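Arylsulfatase (PDB 7AJ0) probably removes sulfate groups from the algal polysaccharide fucoidan as an exo-acting, calcium-binding sulfatase that assembles into a hexamer. Local coordinates at residues 60-65 and 269-274; 100-105 and 324-329; 76-81 and 290-295. One frame throughout, in Å; residues are numbered along the deposited sequence.

How the interactions relate
Interactions 1 and 2 form one calcium site from two sides: 60-65 supplies Asp60 and Asp61, while 100-105 and 324-329 bring Cys102, Asp325 and Asn326. Their centres lie about 9 Å apart. Probable hydrogen bonds tie the two halves together beside the metal, from Asn326 ND2 to Asp61 OD1 (2.6 Å) and from Asp61 N to Asp325 OD1 (3.0 Å). Interaction 3 lies farther out, its centre about 11 Å from that of interaction 1, and reaches it through apolar contacts such as Leu62 CD1 on Met295 SD at 3.3 Å. Interactions 2 and 3 do not touch; their nearest atoms are about 8 Å apart. The Met295 side chain is about 13 Å from the calcium.

Interaction 1 (60-65 and 269-274); sequences DDLGWG and SKIHND. With CA (calcium ion), chain G.
Asp60 and His272 both hold CG anti to their backbone N (chi1 -163° and -153°), which lays the carboxylate against the imidazole where two loops meet beside the calcium site of the sulfatase domain. The loops follow the adjacent parallel strands 53-59 and 262-267. Asp60 OD1 binds the metal at 2.2 Å, while its OD2 lies at the ring edge, 3.1 Å from His272 CD2; the carboxylate and ring planes are 47° apart. Asp61 likewise puts OD1 on the calcium; its OD2 comes obliquely to the ring, 3.3 Å from His272 CD2. Lys157 and Lys345 form salt bridges to the OD2 atoms of Asp60 and Asp61, respectively. His272 ND1 donates in the ring plane to Asn273 O at 2.9 Å, which fixes the ring's rotation. A leucine in place of His272 would probably leave Asn273 O without this donor and the two OD2 atoms against an aliphatic branch. On the backbone, Asp60 is held at both ends: its N donates to Lys270 O (2.9 Å), and its O accepts from Ile271 N (2.8 Å), both partners belonging to one cis peptide group. Beyond this pair, Ile271 CD1 lies 3.4 Å from Asp61 O.

Interaction 2 (100-105 and 324-329); sequences PTCTSS and SDNGPN. With CA (calcium ion), chain G.
The calcium site of the sulfatase domain is where Cys102, at the start of helix 102-111, meets Asp325 and Asn326 in the loop following strand 318-324. All three bind the ion. Asp325 chelates through both carboxylate oxygens but unevenly, with OD2 at 2.2 Å from the calcium and OD1 at 2.6 Å. Asn326 adds OD1 at 2.4 Å, and Cys102 SG reaches the metal from the helix side at 2.6 Å. Asp60 and Asp61 complete the set of protein ligands.

In both Asp325 and Asn326, CG stands between the backbone N and the carbonyl carbon (chi1 76° and 50°), which turns the two consecutive side chains toward the same ion. The orientation of the Asn326 amide is supported by its own loop: ND2 donates to Gly327 O at 2.9 Å, nearly in the amide plane and on a carbonyl lone pair, while OD1 is left on the metal. Asp325 OD2 has a second partner in Arg106 NE, so the carboxylate is held by an arginine as well as by the calcium. The same oxygen lies 3.3 Å from Cys102 CA, which shows how closely the first turn of the helix approaches the metal ligands. Farther out, Asn326 CB rests against Pro100 O at 3.8 Å. Thr101, just before the helix, packs against Thr463 of the fourth subunit.

Cys102 through Arg106 read Cys-Thr-Ser-Ser-Arg, which matches the C-X-(P/S)-X-R signature whose cysteine becomes formylglycine in active sulfatases. Although the residue here is modelled as cysteine, its place on the calcium is consistent with the catalytic centre of a type I sulfatase in the alkaline phosphatase superfamily.

Interaction 3 (76-81 and 290-295); sequences IGAPTP and PVRDAM
Arg292 NE donates to Ile76 O at 3.1 Å, the one polar bond between the start of helix 290-311 and the loop 76-81. The bond is bent, with an N-H...O angle of 136°, and the acceptor sits somewhat out of the guanidinium plane. The other two nitrogens bond elsewhere: NH1 donates to Ser336 O of the same chain, and NH2 to Asn471 O of the second subunit. Hydrogen bonds at all three nitrogens thus fix how the guanidinium is turned. Over one of its faces, toward the rim, lies Ile76 CD1, 4.0 Å above the plane, so the carbonyl and the side chain of one residue are both used.

The aliphatic part of the arginine makes a separate contact. A bend at chi2 (-69°) brings CD beside Ala78, whose CB approaches it to 3.7 Å and lies 3.9 Å from Arg292 CB. One turn later, Met295 continues this apolar strip: its CB lies 4.3 Å from Ala78 CB, and its CE meets Thr80 CG2 at 4.0 Å. Thr80 divides its branches accordingly, the methyl facing Met295 while OG1 is hydrogen-bonded with Asp84 OD1 and Gly68 N. Gly77, between the two contact points, has a positive phi of 71°, a conformation that favours glycine.

Ile76 and Arg292 also pack on Pro474 and Met472 of the second subunit, respectively, which places this helix start at a subunit interface. Within the chain, the contact lays the end of the long connection between strand 53-59 and helix 81-88 against the first turns of helix 290-311.

Interaction 1 (60-65 and 269-274)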
ATOM      1  N   ASP A  60      13.904 -28.550  12.067  1.00 22.00           N
ATOM      2  CA  ASP A  60      13.728 -27.193  12.565  1.00 22.06           C
ATOM      3  C   ASP A  60      13.395 -26.253  11.413  1.00 23.01           C
ATOM      4  O   ASP A  60      14.106 -26.223  10.404  1.00 22.01           O
ATOM      5  CB  ASP A  60      14.997 -26.733  13.287  1.00 22.41           C
ATOM      6  CG  ASP A  60      14.767 -25.523  14.172  1.00 22.56           C
ATOM      7  OD1 ASP A  60      13.625 -25.031  14.233  1.00 25.19           O
ATOM      8  OD2 ASP A  60      15.736 -25.065  14.813  1.00 30.07           O
ATOM      9  N   ASP A  61      12.304 -25.499  11.566  1.00 21.82           N
ATOM     10  CA  ASP A  61      11.931 -24.445  10.621  1.00 21.78           C
ATOM     11  C   ASP A  61      11.748 -24.989   9.207  1.00 21.64           C
ATOM     12  O   ASP A  61      12.116 -24.345   8.223  1.00 21.74           O
ATOM     13  CB  ASP A  61      12.963 -23.313  10.629  1.00 22.07           C
ATOM     14  CG  ASP A  61      12.975 -22.541  11.936  1.00 22.26           C
ATOM     15  OD1 ASP A  61      12.183 -22.884  12.834  1.00 22.17           O
ATOM     16  OD2 ASP A  61      13.770 -21.587  12.063  1.00 22.56           O
ATOM     17  N   LEU A  62      11.163 -26.178   9.104  1.00 21.47           N
ATOM     18  CA  LEU A  62      10.906 -26.806   7.816  1.00 21.40           C
ATOM     19  C   LEU A  62       9.506 -26.443   7.339  1.00 21.30           C
ATOM     20  O   LEU A  62       8.527 -26.618   8.071  1.00 21.13           O
ATOM     21  CB  LEU A  62      11.048 -28.323   7.920  1.00 21.38           C
ATOM     22  CG  LEU A  62      10.944 -29.102   6.608  1.00 21.39           C
ATOM     23  CD1 LEU A  62      12.221 -28.935   5.798  1.00 21.60           C
ATOM     24  CD2 LEU A  62      10.649 -30.574   6.865  1.00 29.39           C
ATOM     25  N   GLY A  63       9.412 -25.946   6.107  1.00 26.86           N
ATOM     26  CA  GLY A  63       8.132 -25.546   5.570  1.00 21.22           C
ATOM     27  C   GLY A  63       7.287 -26.716   5.103  1.00 22.88           C
ATOM     28  O   GLY A  63       7.782 -27.803   4.799  1.00 21.17           O
ATOM     29  N   TRP A  64       5.976 -26.465   5.040  1.00 21.07           N
ATOM     30  CA  TRP A  64       5.026 -27.492   4.622  1.00 21.03           C
ATOM     31  C   TRP A  64       5.407 -28.104   3.282  1.00 21.18           C
ATOM     32  O   TRP A  64       5.225 -29.307   3.066  1.00 21.21           O
ATOM     33  CB  TRP A  64       3.625 -26.883   4.543  1.00 21.02           C
ATOM     34  CG  TRP A  64       2.507 -27.861   4.349  1.00 21.03           C
ATOM     35  CD1 TRP A  64       1.763 -28.454   5.326  1.00 20.96           C
ATOM     36  CD2 TRP A  64       1.983 -28.337   3.102  1.00 21.17           C
ATOM     37  NE1 TRP A  64       0.815 -29.274   4.768  1.00 21.04           N
ATOM     38  CE2 TRP A  64       0.930 -29.220   3.404  1.00 21.18           C
ATOM     39  CE3 TRP A  64       2.306 -28.107   1.763  1.00 21.35           C
ATOM     40  CZ2 TRP A  64       0.197 -29.872   2.416  1.00 21.37           C
ATOM     41  CZ3 TRP A  64       1.578 -28.756   0.783  1.00 21.54           C
ATOM     42  CH2 TRP A  64       0.536 -29.628   1.116  1.00 21.54           C
ATOM     43  N   GLY A  65       5.938 -27.297   2.373  1.00 21.32           N
ATOM     44  CA  GLY A  65       6.242 -27.744   1.033  1.00 21.53           C
ATOM     45  C   GLY A  65       7.692 -28.056   0.749  1.00 21.66           C
ATOM     46  O   GLY A  65       8.045 -28.245  -0.421  1.00 21.89           O
ATOM     47  N   SER A 269      19.330 -29.863  14.162  1.00 23.49           N
ATOM     48  CA  SER A 269      19.610 -28.433  14.213  1.00 23.60           C
ATOM     49  C   SER A 269      19.157 -27.751  12.927  1.00 23.33           C
ATOM     50  O   SER A 269      18.652 -26.624  12.954  1.00 23.26           O
ATOM     51  CB  SER A 269      21.097 -28.184  14.445  1.00 25.94           C
ATOM     52  OG  SER A 269      21.388 -26.799  14.354  1.00 24.24           O
ATOM     53  N   LYS A 270      19.334 -28.417  11.792  1.00 23.24           N
ATOM     54  CA  LYS A 270      18.849 -27.885  10.525  1.00 25.92           C
ATOM     55  C   LYS A 270      17.323 -27.876  10.514  1.00 22.64           C
ATOM     56  O   LYS A 270      16.680 -28.691  11.179  1.00 22.51           O
ATOM     57  CB  LYS A 270      19.393 -28.718   9.368  1.00 23.10           C
ATOM     58  CG  LYS A 270      20.881 -28.531   9.138  1.00 23.52           C
ATOM     59  CD  LYS A 270      21.496 -29.728   8.431  1.00 23.67           C
ATOM     60  CE  LYS A 270      22.984 -29.509   8.182  1.00 24.14           C
ATOM     61  NZ  LYS A 270      23.741 -29.241   9.440  1.00 24.44           N
ATOM     62  N   ILE A 271      16.731 -26.946   9.750  1.00 22.50           N
ATOM     63  CA  ILE A 271      17.426 -26.011   8.882  1.00 22.69           C
ATOM     64  C   ILE A 271      17.406 -24.591   9.452  1.00 22.82           C
ATOM     65  O   ILE A 271      17.199 -23.618   8.725  1.00 22.84           O
ATOM     66  CB  ILE A 271      16.799 -26.006   7.463  1.00 22.73           C
ATOM     67  CG1 ILE A 271      15.304 -25.672   7.538  1.00 22.22           C
ATOM     68  CG2 ILE A 271      16.998 -27.352   6.786  1.00 22.51           C
ATOM     69  CD1 ILE A 271      14.670 -25.433   6.188  1.00 28.53           C
ATOM     70  N   HIS A 272      17.607 -24.478  10.760  1.00 22.95           N
ATOM     71  CA  HIS A 272      17.697 -23.169  11.390  1.00 23.17           C
ATOM     72  C   HIS A 272      18.933 -22.429  10.889  1.00 23.56           C
ATOM     73  O   HIS A 272      19.975 -23.029  10.614  1.00 23.75           O
ATOM     74  CB  HIS A 272      17.759 -23.315  12.911  1.00 23.32           C
ATOM     75  CG  HIS A 272      17.231 -22.130  13.657  1.00 23.44           C
ATOM     76  ND1 HIS A 272      17.882 -20.915  13.688  1.00 23.81           N
ATOM     77  CD2 HIS A 272      16.115 -21.978  14.409  1.00 23.30           C
ATOM     78  CE1 HIS A 272      17.188 -20.065  14.424  1.00 23.88           C
ATOM     79  NE2 HIS A 272      16.111 -20.685  14.872  1.00 23.58           N
ATOM     80  N   ASN A 273      18.810 -21.111  10.766  1.00 23.71           N
ATOM     81  CA  ASN A 273      19.962 -20.294  10.398  1.00 24.16           C
ATOM     82  C   ASN A 273      20.924 -20.194  11.577  1.00 24.57           C
ATOM     83  O   ASN A 273      20.520 -20.288  12.738  1.00 24.55           O
ATOM     84  CB  ASN A 273      19.510 -18.898   9.970  1.00 28.25           C
ATOM     85  CG  ASN A 273      19.244 -17.982  11.150  1.00 24.47           C
ATOM     86  OD1 ASN A 273      18.281 -18.170  11.894  1.00 24.23           O
ATOM     87  ND2 ASN A 273      20.095 -16.978  11.322  1.00 24.97           N
ATOM     88  N   ASP A 274      22.214 -20.016  11.283  1.00 24.99           N
ATOM     89  CA  ASP A 274      22.771 -19.996   9.934  1.00 28.21           C
ATOM     90  C   ASP A 274      23.178 -21.413   9.544  1.00 24.95           C
ATOM     91  O   ASP A 274      23.910 -22.076  10.279  1.00 25.15           O
ATOM     92  CB  ASP A 274      23.970 -19.049   9.877  1.00 25.69           C
ATOM     93  CG  ASP A 274      23.626 -17.654  10.363  1.00 35.65           C
ATOM     94  OD1 ASP A 274      22.714 -17.031   9.777  1.00 25.69           O
ATOM     95  OD2 ASP A 274      24.249 -17.190  11.343  1.00 27.72           O
TER
HETATM   96 CA    CA G 600      11.892 -23.870  14.855  1.00 22.07          CA
HETATM   97  O   HOH W   1      15.785 -20.400  11.071  1.00 22.07           O

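Interaction 2 (100-105 and 324-329)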
ATOM      1  N   PRO A 100       3.667 -21.302  16.389  1.00 22.03           N
ATOM      2  CA  PRO A 100       4.336 -20.408  15.431  1.00 22.03           C
ATOM      3  C   PRO A 100       5.834 -20.232  15.641  1.00 22.18           C
ATOM      4  O   PRO A 100       6.492 -19.689  14.744  1.00 22.19           O
ATOM      5  CB  PRO A 100       3.604 -19.066  15.631  1.00 22.27           C
ATOM      6  CG  PRO A 100       2.349 -19.402  16.367  1.00 22.30           C
ATOM      7  CD  PRO A 100       2.700 -20.576  17.229  1.00 22.27           C
ATOM      8  N   THR A 101       6.400 -20.662  16.770  1.00 22.36           N
ATOM      9  CA  THR A 101       7.812 -20.432  17.049  1.00 22.58           C
ATOM     10  C   THR A 101       8.420 -21.645  17.743  1.00 22.60           C
ATOM     11  O   THR A 101       7.715 -22.549  18.197  1.00 22.50           O
ATOM     12  CB  THR A 101       8.013 -19.169  17.901  1.00 23.01           C
ATOM     13  OG1 THR A 101       7.153 -19.219  19.048  1.00 23.29           O
ATOM     14  CG2 THR A 101       7.694 -17.923  17.090  1.00 26.95           C
ATOM     15  N   CYS A 102       9.756 -21.638  17.833  1.00 24.96           N
ATOM     16  CA  CYS A 102      10.502 -22.836  18.207  1.00 22.82           C
ATOM     17  C   CYS A 102      10.151 -23.305  19.614  1.00 23.05           C
ATOM     18  O   CYS A 102       9.677 -24.430  19.809  1.00 22.91           O
ATOM     19  CB  CYS A 102      12.008 -22.563  18.113  1.00 29.94           C
ATOM     20  SG  CYS A 102      12.611 -22.053  16.495  1.00 51.65           S
ATOM     21  N   THR A 103      10.408 -22.459  20.614  1.00 23.46           N
ATOM     22  CA  THR A 103      10.219 -22.870  22.001  1.00 23.79           C
ATOM     23  C   THR A 103       8.781 -23.295  22.263  1.00 23.62           C
ATOM     24  O   THR A 103       8.534 -24.245  23.016  1.00 23.72           O
ATOM     25  CB  THR A 103      10.612 -21.729  22.943  1.00 24.31           C
ATOM     26  OG1 THR A 103      11.990 -21.393  22.740  1.00 24.53           O
ATOM     27  CG2 THR A 103      10.392 -22.130  24.394  1.00 24.72           C
ATOM     28  N   SER A 104       7.819 -22.604  21.649  1.00 23.41           N
ATOM     29  CA  SER A 104       6.415 -22.912  21.894  1.00 23.30           C
ATOM     30  C   SER A 104       6.037 -24.274  21.325  1.00 22.96           C
ATOM     31  O   SER A 104       5.316 -25.043  21.973  1.00 23.02           O
ATOM     32  CB  SER A 104       5.535 -21.812  21.300  1.00 23.21           C
ATOM     33  OG  SER A 104       5.648 -20.616  22.052  1.00 23.63           O
ATOM     34  N   SER A 105       6.518 -24.592  20.123  1.00 22.63           N
ATOM     35  CA  SER A 105       6.197 -25.877  19.514  1.00 22.35           C
ATOM     36  C   SER A 105       6.885 -27.030  20.235  1.00 22.53           C
ATOM     37  O   SER A 105       6.314 -28.117  20.366  1.00 22.48           O
ATOM     38  CB  SER A 105       6.598 -25.869  18.040  1.00 22.05           C
ATOM     39  OG  SER A 105       5.720 -25.065  17.279  1.00 29.36           O
ATOM     40  N   SER A 324       7.904 -31.075  11.601  1.00 21.18           N
ATOM     41  CA  SER A 324       8.622 -29.836  11.845  1.00 21.23           C
ATOM     42  C   SER A 324       8.070 -29.179  13.103  1.00 21.29           C
ATOM     43  O   SER A 324       7.014 -29.557  13.618  1.00 22.04           O
ATOM     44  CB  SER A 324       8.499 -28.888  10.646  1.00 21.14           C
ATOM     45  OG  SER A 324       9.077 -27.629  10.933  1.00 21.23           O
ATOM     46  N   ASP A 325       8.797 -28.182  13.606  1.00 21.42           N
ATOM     47  CA  ASP A 325       8.345 -27.450  14.781  1.00 21.55           C
ATOM     48  C   ASP A 325       7.653 -26.136  14.440  1.00 21.49           C
ATOM     49  O   ASP A 325       6.907 -25.616  15.274  1.00 21.58           O
ATOM     50  CB  ASP A 325       9.519 -27.182  15.731  1.00 21.83           C
ATOM     51  CG  ASP A 325      10.431 -26.076  15.249  1.00 21.93           C
ATOM     52  OD1 ASP A 325      10.588 -25.903  14.019  1.00 21.79           O
ATOM     53  OD2 ASP A 325      10.996 -25.379  16.116  1.00 22.21           O
ATOM     54  N   ASN A 326       7.864 -25.597  13.245  1.00 21.40           N
ATOM     55  CA  ASN A 326       7.138 -24.414  12.793  1.00 21.38           C
ATOM     56  C   ASN A 326       7.446 -24.211  11.314  1.00 21.29           C
ATOM     57  O   ASN A 326       8.216 -24.963  10.709  1.00 21.26           O
ATOM     58  CB  ASN A 326       7.496 -23.180  13.623  1.00 21.62           C
ATOM     59  CG  ASN A 326       8.989 -22.983  13.758  1.00 22.34           C
ATOM     60  OD1 ASN A 326       9.562 -23.201  14.826  1.00 22.01           O
ATOM     61  ND2 ASN A 326       9.631 -22.573  12.670  1.00 34.83           N
ATOM     62  N   GLY A 327       6.828 -23.183  10.733  1.00 21.31           N
ATOM     63  CA  GLY A 327       6.985 -22.907   9.327  1.00 21.29           C
ATOM     64  C   GLY A 327       8.314 -22.258   9.013  1.00 21.48           C
ATOM     65  O   GLY A 327       9.161 -22.025   9.885  1.00 21.63           O
ATOM     66  N   PRO A 328       8.502 -21.936   7.736  1.00 21.53           N
ATOM     67  CA  PRO A 328       9.804 -21.420   7.294  1.00 21.75           C
ATOM     68  C   PRO A 328      10.117 -20.064   7.903  1.00 21.99           C
ATOM     69  O   PRO A 328       9.238 -19.216   8.070  1.00 22.03           O
ATOM     70  CB  PRO A 328       9.653 -21.327   5.770  1.00 21.79           C
ATOM     71  CG  PRO A 328       8.185 -21.143   5.553  1.00 21.67           C
ATOM     72  CD  PRO A 328       7.496 -21.921   6.655  1.00 27.23           C
ATOM     73  N   ASN A 329      11.392 -19.867   8.235  1.00 22.21           N
ATOM     74  CA  ASN A 329      11.883 -18.588   8.742  1.00 30.87           C
ATOM     75  C   ASN A 329      12.240 -17.720   7.542  1.00 22.76           C
ATOM     76  O   ASN A 329      13.389 -17.669   7.102  1.00 22.97           O
ATOM     77  CB  ASN A 329      13.083 -18.794   9.657  1.00 31.55           C
ATOM     78  CG  ASN A 329      13.534 -17.509  10.321  1.00 23.13           C
ATOM     79  OD1 ASN A 329      13.104 -16.420   9.944  1.00 32.43           O
ATOM     80  ND2 ASN A 329      14.408 -17.631  11.313  1.00 24.38           N
TER
HETATM   81 CA    CA G 600      11.892 -23.870  14.855  1.00 22.07          CA

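Interaction 3 (76-81 and 290-295)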
ATOM      1  N   ILE A  76      12.334 -27.130  -5.953  1.00 23.75           N
ATOM      2  CA  ILE A  76      13.077 -26.034  -5.347  1.00 23.71           C
ATOM      3  C   ILE A  76      14.565 -26.368  -5.228  1.00 23.91           C
ATOM      4  O   ILE A  76      15.268 -25.800  -4.399  1.00 23.83           O
ATOM      5  CB  ILE A  76      12.489 -25.646  -3.975  1.00 23.26           C
ATOM      6  CG1 ILE A  76      12.416 -26.863  -3.051  1.00 22.96           C
ATOM      7  CG2 ILE A  76      11.111 -25.026  -4.140  1.00 23.15           C
ATOM      8  CD1 ILE A  76      12.034 -26.523  -1.624  1.00 22.60           C
ATOM      9  N   GLY A  77      15.045 -27.301  -6.041  1.00 24.21           N
ATOM     10  CA  GLY A  77      16.463 -27.607  -6.076  1.00 24.49           C
ATOM     11  C   GLY A  77      17.004 -28.333  -4.864  1.00 24.24           C
ATOM     12  O   GLY A  77      18.145 -28.076  -4.456  1.00 30.88           O
ATOM     13  N   ALA A  78      16.222 -29.242  -4.282  1.00 23.92           N
ATOM     14  CA  ALA A  78      16.711 -30.048  -3.169  1.00 23.75           C
ATOM     15  C   ALA A  78      15.888 -31.321  -3.005  1.00 23.59           C
ATOM     16  O   ALA A  78      15.033 -31.399  -2.114  1.00 23.22           O
ATOM     17  CB  ALA A  78      16.687 -29.238  -1.866  1.00 25.11           C
ATOM     18  N   PRO A  79      16.125 -32.340  -3.833  1.00 23.91           N
ATOM     19  CA  PRO A  79      15.371 -33.592  -3.693  1.00 23.83           C
ATOM     20  C   PRO A  79      15.484 -34.170  -2.289  1.00 23.56           C
ATOM     21  O   PRO A  79      16.507 -34.032  -1.617  1.00 23.60           O
ATOM     22  CB  PRO A  79      16.021 -34.522  -4.728  1.00 24.33           C
ATOM     23  CG  PRO A  79      16.659 -33.612  -5.719  1.00 24.65           C
ATOM     24  CD  PRO A  79      17.078 -32.382  -4.960  1.00 24.41           C
ATOM     25  N   THR A  80      14.410 -34.828  -1.856  1.00 23.34           N
ATOM     26  CA  THR A  80      14.354 -35.508  -0.561  1.00 23.15           C
ATOM     27  C   THR A  80      13.814 -36.918  -0.776  1.00 23.30           C
ATOM     28  O   THR A  80      12.666 -37.220  -0.430  1.00 23.11           O
ATOM     29  CB  THR A  80      13.491 -34.732   0.437  1.00 33.63           C
ATOM     30  OG1 THR A  80      12.128 -34.712  -0.007  1.00 22.61           O
ATOM     31  CG2 THR A  80      13.994 -33.299   0.585  1.00 40.38           C
ATOM     32  N   PRO A  81      14.627 -37.813  -1.346  1.00 23.70           N
ATOM     33  CA  PRO A  81      14.101 -39.149  -1.683  1.00 23.93           C
ATOM     34  C   PRO A  81      13.728 -39.996  -0.477  1.00 23.79           C
ATOM     35  O   PRO A  81      12.712 -40.701  -0.526  1.00 24.70           O
ATOM     36  CB  PRO A  81      15.245 -39.783  -2.492  1.00 24.44           C
ATOM     37  CG  PRO A  81      16.468 -39.029  -2.086  1.00 24.42           C
ATOM     38  CD  PRO A  81      16.006 -37.619  -1.829  1.00 24.02           C
ATOM     39  N   PRO A 290      23.292 -23.005   0.873  1.00 25.12           N
ATOM     40  CA  PRO A 290      23.427 -23.658   2.187  1.00 24.93           C
ATOM     41  C   PRO A 290      22.154 -24.306   2.708  1.00 24.39           C
ATOM     42  O   PRO A 290      22.210 -25.437   3.204  1.00 24.26           O
ATOM     43  CB  PRO A 290      23.891 -22.505   3.094  1.00 25.14           C
ATOM     44  CG  PRO A 290      24.639 -21.603   2.177  1.00 25.62           C
ATOM     45  CD  PRO A 290      23.911 -21.664   0.854  1.00 25.52           C
ATOM     46  N   VAL A 291      21.005 -23.633   2.606  1.00 24.11           N
ATOM     47  CA  VAL A 291      19.793 -24.178   3.208  1.00 23.65           C
ATOM     48  C   VAL A 291      19.286 -25.384   2.428  1.00 23.48           C
ATOM     49  O   VAL A 291      18.648 -26.278   3.000  1.00 24.26           O
ATOM     50  CB  VAL A 291      18.712 -23.085   3.313  1.00 23.46           C
ATOM     51  CG1 VAL A 291      18.148 -22.759   1.942  1.00 23.50           C
ATOM     52  CG2 VAL A 291      17.609 -23.521   4.263  1.00 23.06           C
ATOM     53  N   ARG A 292      19.543 -25.438   1.121  1.00 23.72           N
ATOM     54  CA  ARG A 292      19.133 -26.600   0.339  1.00 23.65           C
ATOM     55  C   ARG A 292      20.111 -27.757   0.516  1.00 23.84           C
ATOM     56  O   ARG A 292      19.695 -28.918   0.604  1.00 23.70           O
ATOM     57  CB  ARG A 292      19.016 -26.231  -1.139  1.00 23.90           C
ATOM     58  CG  ARG A 292      18.004 -25.139  -1.437  1.00 23.78           C
ATOM     59  CD  ARG A 292      16.561 -25.587  -1.208  1.00 23.37           C
ATOM     60  NE  ARG A 292      15.625 -24.544  -1.625  1.00 23.33           N
ATOM     61  CZ  ARG A 292      14.973 -23.726  -0.800  1.00 23.11           C
ATOM     62  NH1 ARG A 292      15.122 -23.821   0.515  1.00 22.90           N
ATOM     63  NH2 ARG A 292      14.156 -22.811  -1.300  1.00 23.14           N
ATOM     64  N   ASP A 293      21.413 -27.457   0.556  1.00 24.22           N
ATOM     65  CA  ASP A 293      22.392 -28.479   0.909  1.00 24.44           C
ATOM     66  C   ASP A 293      22.063 -29.091   2.265  1.00 24.15           C
ATOM     67  O   ASP A 293      22.212 -30.302   2.463  1.00 24.18           O
ATOM     68  CB  ASP A 293      23.797 -27.881   0.928  1.00 24.91           C
ATOM     69  CG  ASP A 293      24.291 -27.493  -0.453  1.00 25.77           C
ATOM     70  OD1 ASP A 293      23.621 -27.835  -1.452  1.00 27.37           O
ATOM     71  OD2 ASP A 293      25.356 -26.844  -0.537  1.00 25.72           O
ATOM     72  N   ALA A 294      21.619 -28.261   3.214  1.00 23.93           N
ATOM     73  CA  ALA A 294      21.227 -28.770   4.523  1.00 23.70           C
ATOM     74  C   ALA A 294      20.017 -29.684   4.420  1.00 23.35           C
ATOM     75  O   ALA A 294      19.901 -30.653   5.180  1.00 23.28           O
ATOM     76  CB  ALA A 294      20.929 -27.609   5.472  1.00 23.58           C
ATOM     77  N   MET A 295      19.105 -29.394   3.490  1.00 23.18           N
ATOM     78  CA  MET A 295      17.936 -30.250   3.315  1.00 22.92           C
ATOM     79  C   MET A 295      18.344 -31.624   2.798  1.00 23.11           C
ATOM     80  O   MET A 295      17.755 -32.639   3.183  1.00 22.98           O
ATOM     81  CB  MET A 295      16.940 -29.575   2.370  1.00 22.78           C
ATOM     82  CG  MET A 295      15.512 -30.100   2.484  1.00 34.71           C
ATOM     83  SD  MET A 295      14.893 -30.099   4.180  1.00 52.38           S
ATOM     84  CE  MET A 295      13.935 -31.613   4.195  1.00 37.72           C
TER